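Local coordinates for Alr3699 protein (Nostoc sp., PDB 4XSO), which is of unknown function but has the two-domain GT-B fold found in many glycosyltransferases, at residues I9-Q14 and D34-G39; D98-N103 and R120-H125; N205-G210 and A282-A287. All blocks are in the same frame, centred on the assembly; numbering follows the deposited sequence.

Interaction 1 of 3, residues I9-Q14 and D34-G39; sequences ILFLDQ and DRALVG
A beta-alpha-beta unit brings strands 9-13 and 36-39 side by side in parallel, and Ile9, Leu10, Phe11 and Leu12 lie next to Ala36, Leu37, Val38 and Gly39. Helix 20-29 connects the two strands. Their short axes come within 4.6 Å and cross at -18°. Five backbone hydrogen bonds join them, from Ile9 N to Arg35 O at one end to Asp13 N to Gly39 O at the other. The straightest runs from Gly39 N to Phe11 O, 2.8 Å long with 171° at the hydrogen. The NH and C=O groups of Leu10 and Leu12 turn instead to strand 99-102 and to Asn103 just after it.

Phe11 carries one face of the pair, together with Ile9, Ala36 and Val38. Its CG sits beside the backbone N (chi1 -67°), which folds the ring back over Ile9. Ile9 CG2 lies over the centre of one ring face, 3.5 Å above the plane. The methyl CB of Ala36 meets the ring edge, 3.7 Å from Phe11 CE2. Val38 CG2 touches Phe11 CB at 3.9 Å. Leu25, Ile28 and Ala29 of helix 20-29 pack on Phe11.

On the other face Leu10 and Leu37 lie alongside each other, with Leu10 CD1 4.1 Å from Leu37 CB. Leu12 CD2 reaches over Gly39, which has no side chain, to 4.1 Å from Gly39 CA. Helix 85-95 packs on this face through Val90 and Thr93. Asp13 closes the strand, its OD1 bonded to Ser15 N and its OD2 to Asn103 ND2. Parallel strands with helices on both faces are characteristic of the Rossmann-like domains of GT-B proteins.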
ATOM      1  N   ILE A   9      -4.422  20.877   2.434  1.00 33.03           N
ATOM      2  CA  ILE A   9      -4.235  19.936   1.342  1.00 31.52           C
ATOM      3  C   ILE A   9      -2.868  19.340   1.318  1.00 29.87           C
ATOM      4  O   ILE A   9      -1.877  20.093   1.396  1.00 30.96           O
ATOM      5  CB  ILE A   9      -4.507  20.582  -0.032  1.00 30.13           C
ATOM      6  CG1 ILE A   9      -5.865  21.243  -0.059  1.00 33.36           C
ATOM      7  CG2 ILE A   9      -4.314  19.549  -1.175  1.00 30.16           C
ATOM      8  CD1 ILE A   9      -6.261  21.772  -1.456  1.00 34.84           C
ATOM      9  N   LEU A  10      -2.813  18.004   1.179  1.00 24.59           N
ATOM     10  CA  LEU A  10      -1.626  17.353   0.900  1.00 26.77           C
ATOM     11  C   LEU A  10      -1.636  16.971  -0.604  1.00 28.52           C
ATOM     12  O   LEU A  10      -2.372  16.076  -1.030  1.00 30.09           O
ATOM     13  CB  LEU A  10      -1.394  16.131   1.886  1.00 29.61           C
ATOM     14  CG  LEU A  10      -0.226  15.225   1.410  1.00 28.22           C
ATOM     15  CD1 LEU A  10       1.100  15.928   1.549  1.00 29.49           C
ATOM     16  CD2 LEU A  10      -0.133  13.878   2.129  1.00 28.75           C
ATOM     17  N   PHE A  11      -0.816  17.655  -1.370  1.00 25.96           N
ATOM     18  CA  PHE A  11      -0.658  17.459  -2.811  1.00 28.35           C
ATOM     19  C   PHE A  11       0.439  16.456  -2.900  1.00 34.41           C
ATOM     20  O   PHE A  11       1.408  16.542  -2.120  1.00 30.42           O
ATOM     21  CB  PHE A  11      -0.231  18.733  -3.564  1.00 27.98           C
ATOM     22  CG  PHE A  11      -1.265  19.834  -3.601  1.00 26.35           C
ATOM     23  CD1 PHE A  11      -2.284  19.830  -4.560  1.00 28.53           C
ATOM     24  CD2 PHE A  11      -1.212  20.892  -2.690  1.00 26.82           C
ATOM     25  CE1 PHE A  11      -3.225  20.827  -4.604  1.00 28.14           C
ATOM     26  CE2 PHE A  11      -2.091  21.963  -2.836  1.00 26.66           C
ATOM     27  CZ  PHE A  11      -3.124  21.916  -3.735  1.00 28.69           C
ATOM     28  N   LEU A  12       0.285  15.522  -3.834  1.00 31.35           N
ATOM     29  CA  LEU A  12       1.281  14.525  -4.091  1.00 32.86           C
ATOM     30  C   LEU A  12       1.639  14.444  -5.546  1.00 33.02           C
ATOM     31  O   LEU A  12       0.784  14.475  -6.450  1.00 33.28           O
ATOM     32  CB  LEU A  12       0.758  13.130  -3.661  1.00 31.96           C
ATOM     33  CG  LEU A  12       0.542  12.859  -2.204  1.00 33.78           C
ATOM     34  CD1 LEU A  12      -0.086  11.453  -2.037  1.00 37.47           C
ATOM     35  CD2 LEU A  12       1.893  12.951  -1.494  1.00 35.64           C
ATOM     36  N   ASP A  13       2.925  14.307  -5.819  1.00 31.62           N
ATOM     37  CA  ASP A  13       3.353  14.294  -7.204  1.00 31.61           C
ATOM     38  C   ASP A  13       4.639  13.465  -7.347  1.00 37.20           C
ATOM     39  O   ASP A  13       5.583  13.646  -6.607  1.00 32.71           O
ATOM     40  CB  ASP A  13       3.501  15.723  -7.722  1.00 33.68           C
ATOM     41  CG  ASP A  13       3.752  15.796  -9.234  1.00 35.78           C
ATOM     42  OD1 ASP A  13       4.755  15.195  -9.721  1.00 44.10           O
ATOM     43  OD2 ASP A  13       3.000  16.526  -9.950  1.00 39.84           O
ATOM     44  N   GLN A  14       4.675  12.546  -8.317  1.00 36.51           N
ATOM     45  CA  GLN A  14       5.750  11.544  -8.311  1.00 38.01           C
ATOM     46  C   GLN A  14       7.093  12.116  -8.762  1.00 34.24           C
ATOM     47  O   GLN A  14       8.140  11.563  -8.439  1.00 43.19           O
ATOM     48  CB  GLN A  14       5.411  10.336  -9.205  1.00 34.92           C
ATOM     49  CG  GLN A  14       5.604  10.627 -10.684  1.00 36.81           C
ATOM     50  CD  GLN A  14       4.771   9.660 -11.566  1.00 45.14           C
ATOM     51  OE1 GLN A  14       3.631   9.340 -11.275  1.00 35.99           O
ATOM     52  NE2 GLN A  14       5.364   9.206 -12.641  1.00 47.09           N
ATOM     53  N   ASP A  34      -0.523  28.534   2.337  1.00 29.10           N
ATOM     54  CA  ASP A  34      -0.439  28.634   3.803  1.00 33.76           C
ATOM     55  C   ASP A  34      -1.069  27.416   4.508  1.00 35.24           C
ATOM     56  O   ASP A  34      -1.035  27.285   5.724  1.00 33.47           O
ATOM     57  CB  ASP A  34      -1.148  29.869   4.278  1.00 30.71           C
ATOM     58  CG  ASP A  34      -2.572  29.983   3.692  1.00 39.08           C
ATOM     59  OD1 ASP A  34      -2.949  29.335   2.636  1.00 38.56           O
ATOM     60  OD2 ASP A  34      -3.330  30.682   4.320  1.00 42.71           O
ATOM     61  N   ARG A  35      -1.642  26.515   3.740  1.00 33.75           N
ATOM     62  CA  ARG A  35      -2.320  25.369   4.322  1.00 33.33           C
ATOM     63  C   ARG A  35      -2.166  24.133   3.407  1.00 33.16           C
ATOM     64  O   ARG A  35      -3.105  23.320   3.222  1.00 35.16           O
ATOM     65  CB  ARG A  35      -3.806  25.717   4.580  1.00 29.89           C
ATOM     66  CG  ARG A  35      -4.617  26.101   3.329  1.00 34.58           C
ATOM     67  CD  ARG A  35      -5.933  26.759   3.730  1.00 40.26           C
ATOM     68  NE  ARG A  35      -6.716  27.420   2.680  1.00 36.32           N
ATOM     69  CZ  ARG A  35      -7.810  26.976   2.068  1.00 37.51           C
ATOM     70  NH1 ARG A  35      -8.353  25.796   2.281  1.00 45.55           N
ATOM     71  NH2 ARG A  35      -8.357  27.722   1.176  1.00 40.99           N
ATOM     72  N   ALA A  36      -1.009  24.013   2.805  1.00 32.73           N
ATOM     73  CA  ALA A  36      -0.722  22.863   1.968  1.00 34.18           C
ATOM     74  C   ALA A  36       0.700  22.424   2.065  1.00 35.66           C
ATOM     75  O   ALA A  36       1.505  23.156   2.593  1.00 33.78           O
ATOM     76  CB  ALA A  36      -1.109  23.169   0.540  1.00 36.79           C
ATOM     77  N   LEU A  37       0.967  21.190   1.603  1.00 30.71           N
ATOM     78  CA  LEU A  37       2.253  20.575   1.491  1.00 29.45           C
ATOM     79  C   LEU A  37       2.267  19.836   0.159  1.00 31.12           C
ATOM     80  O   LEU A  37       1.326  19.105  -0.136  1.00 29.67           O
ATOM     81  CB  LEU A  37       2.474  19.584   2.637  1.00 29.86           C
ATOM     82  CG  LEU A  37       3.836  18.877   2.677  1.00 31.65           C
ATOM     83  CD1 LEU A  37       4.996  19.843   2.637  1.00 32.22           C
ATOM     84  CD2 LEU A  37       3.927  18.010   3.956  1.00 34.00           C
ATOM     85  N   VAL A  38       3.294  20.025  -0.657  1.00 28.66           N
ATOM     86  CA  VAL A  38       3.528  19.146  -1.804  1.00 30.53           C
ATOM     87  C   VAL A  38       4.570  18.036  -1.467  1.00 31.84           C
ATOM     88  O   VAL A  38       5.732  18.289  -1.179  1.00 32.50           O
ATOM     89  CB  VAL A  38       3.997  19.904  -3.066  1.00 33.60           C
ATOM     90  CG1 VAL A  38       4.156  18.907  -4.227  1.00 34.15           C
ATOM     91  CG2 VAL A  38       3.009  20.962  -3.467  1.00 31.91           C
ATOM     92  N   GLY A  39       4.107  16.812  -1.459  1.00 29.43           N
ATOM     93  CA  GLY A  39       4.945  15.647  -1.256  1.00 31.92           C
ATOM     94  C   GLY A  39       5.403  15.158  -2.636  1.00 33.80           C
ATOM     95  O   GLY A  39       4.583  14.850  -3.538  1.00 32.44           O
TER

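Interaction 2 of 3, residues D98-N103 and R120-H125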
ATOM      1  N   ASP A  98      -6.410  17.509   5.478  1.00 32.56           N
ATOM      2  CA  ASP A  98      -7.814  17.186   5.373  1.00 34.34           C
ATOM      3  C   ASP A  98      -8.198  16.542   4.029  1.00 35.55           C
ATOM      4  O   ASP A  98      -9.325  16.131   3.861  1.00 33.62           O
ATOM      5  CB  ASP A  98      -8.617  18.430   5.496  1.00 35.46           C
ATOM      6  CG  ASP A  98      -8.343  19.156   6.773  1.00 42.79           C
ATOM      7  OD1 ASP A  98      -8.603  18.631   7.871  1.00 43.55           O
ATOM      8  OD2 ASP A  98      -7.820  20.264   6.671  1.00 43.12           O
ATOM      9  N   LEU A  99      -7.304  16.595   3.058  1.00 34.45           N
ATOM     10  CA  LEU A  99      -7.555  16.129   1.748  1.00 32.18           C
ATOM     11  C   LEU A  99      -6.212  15.794   1.059  1.00 33.71           C
ATOM     12  O   LEU A  99      -5.206  16.488   1.249  1.00 30.08           O
ATOM     13  CB  LEU A  99      -8.263  17.259   0.978  1.00 39.32           C
ATOM     14  CG  LEU A  99      -8.670  16.820  -0.465  1.00 40.61           C
ATOM     15  CD1 LEU A  99     -10.071  17.239  -0.802  1.00 48.24           C
ATOM     16  CD2 LEU A  99      -7.736  17.334  -1.545  1.00 42.81           C
ATOM     17  N   ILE A 100      -6.223  14.750   0.241  1.00 31.45           N
ATOM     18  CA  ILE A 100      -5.064  14.313  -0.485  1.00 28.15           C
ATOM     19  C   ILE A 100      -5.365  14.559  -1.948  1.00 32.49           C
ATOM     20  O   ILE A 100      -6.425  14.114  -2.451  1.00 28.62           O
ATOM     21  CB  ILE A 100      -4.781  12.798  -0.285  1.00 27.89           C
ATOM     22  CG1 ILE A 100      -4.528  12.469   1.179  1.00 33.31           C
ATOM     23  CG2 ILE A 100      -3.603  12.339  -1.072  1.00 28.07           C
ATOM     24  CD1 ILE A 100      -4.600  10.941   1.364  1.00 34.51           C
ATOM     25  N   TYR A 101      -4.434  15.269  -2.630  1.00 32.06           N
ATOM     26  CA  TYR A 101      -4.666  15.681  -4.022  1.00 32.92           C
ATOM     27  C   TYR A 101      -3.508  15.137  -4.843  1.00 33.03           C
ATOM     28  O   TYR A 101      -2.387  15.658  -4.799  1.00 31.85           O
ATOM     29  CB  TYR A 101      -4.789  17.212  -4.059  1.00 32.01           C
ATOM     30  CG  TYR A 101      -5.247  17.870  -5.304  1.00 30.86           C
ATOM     31  CD1 TYR A 101      -4.484  17.870  -6.449  1.00 32.44           C
ATOM     32  CD2 TYR A 101      -6.391  18.670  -5.279  1.00 36.00           C
ATOM     33  CE1 TYR A 101      -4.861  18.601  -7.572  1.00 33.63           C
ATOM     34  CE2 TYR A 101      -6.801  19.398  -6.401  1.00 33.27           C
ATOM     35  CZ  TYR A 101      -6.045  19.363  -7.539  1.00 32.43           C
ATOM     36  OH  TYR A 101      -6.446  20.089  -8.639  1.00 30.08           O
ATOM     37  N   ALA A 102      -3.778  14.014  -5.489  1.00 29.61           N
ATOM     38  CA  ALA A 102      -2.772  13.279  -6.299  1.00 31.03           C
ATOM     39  C   ALA A 102      -2.765  13.804  -7.719  1.00 29.76           C
ATOM     40  O   ALA A 102      -3.805  13.824  -8.402  1.00 28.68           O
ATOM     41  CB  ALA A 102      -3.083  11.799  -6.286  1.00 30.29           C
ATOM     42  N   ASN A 103      -1.562  14.181  -8.157  1.00 30.51           N
ATOM     43  CA  ASN A 103      -1.350  14.887  -9.390  1.00 31.08           C
ATOM     44  C   ASN A 103      -0.687  14.062 -10.522  1.00 30.61           C
ATOM     45  O   ASN A 103      -0.500  14.556 -11.618  1.00 31.23           O
ATOM     46  CB  ASN A 103      -0.575  16.166  -9.094  1.00 30.96           C
ATOM     47  CG  ASN A 103      -0.805  17.241 -10.157  1.00 31.21           C
ATOM     48  OD1 ASN A 103      -1.912  17.638 -10.381  1.00 31.13           O
ATOM     49  ND2 ASN A 103       0.270  17.735 -10.777  1.00 34.68           N
ATOM     50  N   ARG A 120      -8.919  10.057   4.827  1.00 39.41           N
ATOM     51  CA  ARG A 120      -9.020  11.398   4.233  1.00 37.16           C
ATOM     52  C   ARG A 120      -9.502  11.295   2.789  1.00 33.57           C
ATOM     53  O   ARG A 120      -9.112  10.387   2.090  1.00 33.27           O
ATOM     54  CB  ARG A 120      -7.620  12.034   4.239  1.00 38.76           C
ATOM     55  CG  ARG A 120      -6.973  12.096   5.608  1.00 39.41           C
ATOM     56  CD  ARG A 120      -7.661  13.185   6.427  1.00 42.11           C
ATOM     57  NE  ARG A 120      -7.014  13.393   7.737  1.00 39.93           N
ATOM     58  CZ  ARG A 120      -7.485  12.960   8.908  1.00 46.86           C
ATOM     59  NH1 ARG A 120      -8.589  12.202   8.994  1.00 43.53           N
ATOM     60  NH2 ARG A 120      -6.819  13.280  10.015  1.00 44.67           N
ATOM     61  N   PRO A 121     -10.374  12.208   2.349  1.00 31.12           N
ATOM     62  CA  PRO A 121     -10.773  12.083   0.933  1.00 34.46           C
ATOM     63  C   PRO A 121      -9.587  12.308  -0.055  1.00 32.64           C
ATOM     64  O   PRO A 121      -8.573  12.888   0.286  1.00 36.76           O
ATOM     65  CB  PRO A 121     -11.822  13.159   0.758  1.00 36.89           C
ATOM     66  CG  PRO A 121     -11.601  14.124   1.929  1.00 42.63           C
ATOM     67  CD  PRO A 121     -11.011  13.333   3.047  1.00 36.36           C
ATOM     68  N   LEU A 122      -9.772  11.834  -1.266  1.00 28.82           N
ATOM     69  CA  LEU A 122      -8.770  11.849  -2.286  1.00 28.65           C
ATOM     70  C   LEU A 122      -9.388  12.446  -3.556  1.00 30.71           C
ATOM     71  O   LEU A 122     -10.508  12.094  -3.980  1.00 28.44           O
ATOM     72  CB  LEU A 122      -8.344  10.433  -2.551  1.00 28.40           C
ATOM     73  CG  LEU A 122      -7.487  10.141  -3.776  1.00 33.02           C
ATOM     74  CD1 LEU A 122      -6.099  10.675  -3.525  1.00 31.80           C
ATOM     75  CD2 LEU A 122      -7.463   8.623  -4.136  1.00 32.60           C
ATOM     76  N   VAL A 123      -8.594  13.310  -4.156  1.00 27.41           N
ATOM     77  CA  VAL A 123      -8.815  13.881  -5.466  1.00 26.25           C
ATOM     78  C   VAL A 123      -7.647  13.464  -6.308  1.00 25.38           C
ATOM     79  O   VAL A 123      -6.507  13.518  -5.877  1.00 26.73           O
ATOM     80  CB  VAL A 123      -8.829  15.428  -5.442  1.00 30.16           C
ATOM     81  CG1 VAL A 123      -8.962  15.911  -6.868  1.00 34.21           C
ATOM     82  CG2 VAL A 123      -9.986  15.971  -4.571  1.00 33.06           C
ATOM     83  N   TYR A 124      -7.939  12.995  -7.495  1.00 27.70           N
ATOM     84  CA  TYR A 124      -6.983  12.701  -8.493  1.00 24.96           C
ATOM     85  C   TYR A 124      -7.136  13.746  -9.632  1.00 28.29           C
ATOM     86  O   TYR A 124      -8.190  13.866 -10.202  1.00 28.89           O
ATOM     87  CB  TYR A 124      -7.297  11.319  -9.066  1.00 30.05           C
ATOM     88  CG  TYR A 124      -6.424  10.795 -10.201  1.00 28.19           C
ATOM     89  CD1 TYR A 124      -5.134  11.173 -10.347  1.00 31.78           C
ATOM     90  CD2 TYR A 124      -6.935   9.826 -11.095  1.00 34.60           C
ATOM     91  CE1 TYR A 124      -4.344  10.651 -11.356  1.00 29.62           C
ATOM     92  CE2 TYR A 124      -6.168   9.295 -12.113  1.00 29.09           C
ATOM     93  CZ  TYR A 124      -4.865   9.712 -12.221  1.00 35.21           C
ATOM     94  OH  TYR A 124      -4.038   9.179 -13.181  1.00 39.20           O
ATOM     95  N   HIS A 125      -6.077  14.474  -9.922  1.00 28.79           N
ATOM     96  CA  HIS A 125      -6.022  15.366 -11.085  1.00 28.88           C
ATOM     97  C   HIS A 125      -5.255  14.719 -12.160  1.00 32.55           C
ATOM     98  O   HIS A 125      -4.072  14.458 -11.985  1.00 28.54           O
ATOM     99  CB  HIS A 125      -5.322  16.641 -10.697  1.00 33.53           C
ATOM    100  CG  HIS A 125      -5.542  17.732 -11.664  1.00 32.74           C
ATOM    101  ND1 HIS A 125      -5.691  19.028 -11.262  1.00 34.23           N
ATOM    102  CD2 HIS A 125      -5.661  17.728 -13.016  1.00 38.91           C
ATOM    103  CE1 HIS A 125      -5.863  19.794 -12.323  1.00 41.39           C
ATOM    104  NE2 HIS A 125      -5.841  19.034 -13.400  1.00 36.56           N
TER
HETATM  105  O   HOH W   1      -2.060  13.236 -13.541  1.00 36.88           O
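Val123 packs its two methyls against different partners on strand 99-102. CG1 lies over one face of the Tyr101 ring, 4.0 Å above the plane and offset toward the rim. CG2 meets Leu99 CD1 at 4.0 Å. On the other face of the sheet Leu122 CD1 lies against Ile100 CG2 (3.9 Å) and also reaches Ala102 CB.

Four backbone hydrogen bonds join the parallel strands. They run from Ile100 N to Pro121 O, Val123 N to Ile100 O, Ala102 N to Val123 O and His125 N to Ala102 O. The Tyr124 ring presents its edge to Ala102 O, with CD1 3.5 Å away.

A polar edge lies at the C-terminal ends. Tyr101 and His125 run side by side with CG anti to N in both (chi1 -170° and -164°), and Tyr101 OH shares a hydrogen bond of 2.9 Å with His125 ND1. The rings meet rim to rim with planes 53° apart. Asn103 OD1 rests 3.6 Å from His125 CB and accepts a bond from His127 NE2. One water bridges the strands by donating to both Asn103 O and His125 O.

Helix 105-118 links the two strands and packs on Leu122 and Tyr124 through Leu108. Ile28 of helix 20-29 touches Tyr101 and His125. Strand 153-156 lies beyond, with Ile155 against Tyr101, Val123 and His125.

Interaction 3 of 3, residues N205-G210 and A282-A287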
ATOM      1  N   ASN A 205      12.725  41.468 -41.069  1.00 42.57           N
ATOM      2  CA  ASN A 205      12.074  41.429 -42.375  1.00 44.25           C
ATOM      3  C   ASN A 205      11.582  40.073 -42.770  1.00 39.96           C
ATOM      4  O   ASN A 205      11.237  39.871 -43.913  1.00 44.52           O
ATOM      5  CB  ASN A 205      13.023  41.970 -43.456  1.00 49.26           C
ATOM      6  CG  ASN A 205      13.411  43.405 -43.191  1.00 54.41           C
ATOM      7  OD1 ASN A 205      12.563  44.280 -43.193  1.00 67.53           O
ATOM      8  ND2 ASN A 205      14.682  43.644 -42.919  1.00 60.96           N
ATOM      9  N   ASN A 206      11.534  39.136 -41.832  1.00 36.39           N
ATOM     10  CA  ASN A 206      11.037  37.796 -42.113  1.00 35.99           C
ATOM     11  C   ASN A 206       9.568  37.530 -41.654  1.00 35.24           C
ATOM     12  O   ASN A 206       9.022  38.244 -40.779  1.00 40.49           O
ATOM     13  CB  ASN A 206      11.916  36.781 -41.397  1.00 36.71           C
ATOM     14  CG  ASN A 206      13.340  36.795 -41.881  1.00 44.45           C
ATOM     15  OD1 ASN A 206      14.276  36.863 -41.088  1.00 48.14           O
ATOM     16  ND2 ASN A 206      13.508  36.664 -43.167  1.00 42.51           N
ATOM     17  N   PHE A 207       8.993  36.453 -42.183  1.00 34.33           N
ATOM     18  CA  PHE A 207       7.778  35.861 -41.604  1.00 34.57           C
ATOM     19  C   PHE A 207       8.251  34.747 -40.694  1.00 34.59           C
ATOM     20  O   PHE A 207       8.772  33.712 -41.144  1.00 37.75           O
ATOM     21  CB  PHE A 207       6.808  35.336 -42.666  1.00 35.35           C
ATOM     22  CG  PHE A 207       5.462  34.954 -42.139  1.00 35.30           C
ATOM     23  CD1 PHE A 207       5.259  33.688 -41.591  1.00 34.81           C
ATOM     24  CD2 PHE A 207       4.406  35.881 -42.130  1.00 36.56           C
ATOM     25  CE1 PHE A 207       4.043  33.340 -41.068  1.00 36.84           C
ATOM     26  CE2 PHE A 207       3.158  35.517 -41.635  1.00 37.43           C
ATOM     27  CZ  PHE A 207       2.976  34.233 -41.112  1.00 37.79           C
ATOM     28  N   VAL A 208       8.083  34.967 -39.395  1.00 31.92           N
ATOM     29  CA  VAL A 208       8.665  34.119 -38.408  1.00 33.47           C
ATOM     30  C   VAL A 208       7.644  33.124 -37.821  1.00 34.07           C
ATOM     31  O   VAL A 208       6.660  33.493 -37.192  1.00 33.37           O
ATOM     32  CB  VAL A 208       9.261  34.977 -37.277  1.00 34.50           C
ATOM     33  CG1 VAL A 208       9.799  34.099 -36.159  1.00 32.60           C
ATOM     34  CG2 VAL A 208      10.370  35.880 -37.791  1.00 34.14           C
ATOM     35  N   VAL A 209       7.939  31.860 -37.990  1.00 29.42           N
ATOM     36  CA  VAL A 209       7.192  30.797 -37.378  1.00 31.41           C
ATOM     37  C   VAL A 209       7.956  30.263 -36.190  1.00 31.57           C
ATOM     38  O   VAL A 209       9.094  29.766 -36.326  1.00 31.01           O
ATOM     39  CB  VAL A 209       6.960  29.617 -38.332  1.00 30.21           C
ATOM     40  CG1 VAL A 209       6.088  28.575 -37.655  1.00 33.70           C
ATOM     41  CG2 VAL A 209       6.307  30.082 -39.613  1.00 32.93           C
ATOM     42  N   GLY A 210       7.340  30.305 -35.007  1.00 31.36           N
ATOM     43  CA  GLY A 210       8.019  29.888 -33.790  1.00 29.79           C
ATOM     44  C   GLY A 210       7.504  28.533 -33.343  1.00 29.91           C
ATOM     45  O   GLY A 210       6.291  28.248 -33.403  1.00 31.23           O
ATOM     46  N   ALA A 282       7.019  38.059 -30.777  1.00 30.81           N
ATOM     47  CA  ALA A 282       7.802  38.397 -31.921  1.00 32.16           C
ATOM     48  C   ALA A 282       7.624  37.486 -33.133  1.00 32.79           C
ATOM     49  O   ALA A 282       8.130  37.794 -34.164  1.00 34.27           O
ATOM     50  CB  ALA A 282       9.230  38.476 -31.540  1.00 33.64           C
ATOM     51  N   CYS A 283       6.916  36.377 -33.001  1.00 34.06           N
ATOM     52  CA  CYS A 283       6.618  35.500 -34.153  1.00 32.03           C
ATOM     53  C   CYS A 283       5.475  36.121 -34.936  1.00 35.50           C
ATOM     54  O   CYS A 283       4.799  37.064 -34.459  1.00 34.25           O
ATOM     55  CB  CYS A 283       6.216  34.138 -33.644  1.00 34.93           C
ATOM     56  SG  CYS A 283       7.639  33.317 -32.913  1.00 36.71           S
ATOM     57  N   ASP A 284       5.283  35.625 -36.147  1.00 31.40           N
ATOM     58  CA  ASP A 284       4.134  35.960 -36.959  1.00 34.34           C
ATOM     59  C   ASP A 284       3.158  34.801 -36.904  1.00 34.80           C
ATOM     60  O   ASP A 284       2.008  34.993 -37.113  1.00 31.20           O
ATOM     61  CB  ASP A 284       4.606  36.280 -38.376  1.00 43.40           C
ATOM     62  CG  ASP A 284       5.571  37.488 -38.402  1.00 40.50           C
ATOM     63  OD1 ASP A 284       4.991  38.583 -38.244  1.00 41.06           O
ATOM     64  OD2 ASP A 284       6.859  37.364 -38.495  1.00 35.74           O
ATOM     65  N   LEU A 285       3.624  33.600 -36.554  1.00 31.18           N
ATOM     66  CA  LEU A 285       2.770  32.418 -36.380  1.00 31.51           C
ATOM     67  C   LEU A 285       3.465  31.509 -35.399  1.00 29.93           C
ATOM     68  O   LEU A 285       4.685  31.424 -35.398  1.00 26.46           O
ATOM     69  CB  LEU A 285       2.587  31.712 -37.713  1.00 34.21           C
ATOM     70  CG  LEU A 285       1.996  30.316 -37.759  1.00 32.83           C
ATOM     71  CD1 LEU A 285       0.528  30.438 -37.310  1.00 36.76           C
ATOM     72  CD2 LEU A 285       2.062  29.677 -39.179  1.00 34.93           C
ATOM     73  N   VAL A 286       2.695  30.886 -34.511  1.00 30.36           N
ATOM     74  CA  VAL A 286       3.220  29.929 -33.562  1.00 29.77           C
ATOM     75  C   VAL A 286       2.751  28.573 -34.063  1.00 29.92           C
ATOM     76  O   VAL A 286       1.567  28.411 -34.322  1.00 34.78           O
ATOM     77  CB  VAL A 286       2.728  30.214 -32.157  1.00 29.54           C
ATOM     78  CG1 VAL A 286       3.199  29.120 -31.221  1.00 29.33           C
ATOM     79  CG2 VAL A 286       3.295  31.563 -31.722  1.00 36.54           C
ATOM     80  N   ALA A 287       3.675  27.632 -34.237  1.00 28.83           N
ATOM     81  CA  ALA A 287       3.334  26.279 -34.594  1.00 30.90           C
ATOM     82  C   ALA A 287       3.530  25.262 -33.538  1.00 30.96           C
ATOM     83  O   ALA A 287       4.637  25.034 -33.050  1.00 34.58           O
ATOM     84  CB  ALA A 287       4.152  25.844 -35.849  1.00 36.19           C
TER
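Val208 O accepts two backbone hydrogen bonds, from Asp284 N at 2.7 Å and from Leu285 N at 3.1 Å. The first donor lies in the carbonyl plane, and the second is tilted 20° from it. Asp284 answers with its side chain. With CG beside its own backbone N (chi1 -61°), its carboxylate reaches Val208 N, and OD2 takes that N-H at 2.8 Å on its anti lone pair. The bond is nearly straight, 168° at the hydrogen. Asp284 CB lies over the centre of the Phe207 ring. This CH-pi contact measures 3.7 Å from CB to the ring centroid.

Farther along, the strands pair in parallel, with Gly210 N bonded to Leu285 O and Ala287 N to Gly210 O. Val209 CG1 touches Ala287 CB at 3.8 Å on one face. On the other, Cys283 SG lies 3.6 Å from Gly210 CA, close against a residue without a side chain.

Arg198 NH1 forms a salt bridge to Asp284 OD2, and its NH2 bonds to Asn206 O. Through these bonds Arg198 ties the residues just before both strands to helix 191-201. Its positive charge probably eases the close approach of the two acceptors and favours a charged carboxylate.

How the interactions relate
Interactions 1 and 2 belong to the same seven-stranded parallel sheet, with centres 9 Å apart. Strands 9-13 and 99-102 are neighbours there, probably bonded through Leu10 O and Tyr101 N and through Leu10 N and Leu99 O. The rings of Phe11 and Tyr101 meet edge to face across this join. The two contacts thus form a continuous run of four strands, 36-40, 9-13, 99-102 and 122-126. Interaction 3 comes last in the chain. It lies in the separate six-stranded sheet, its centre about 39 and 42 Å from the centres of interactions 1 and 2. The contacts therefore mark the two Rossmann-like domains of the GT-B fold.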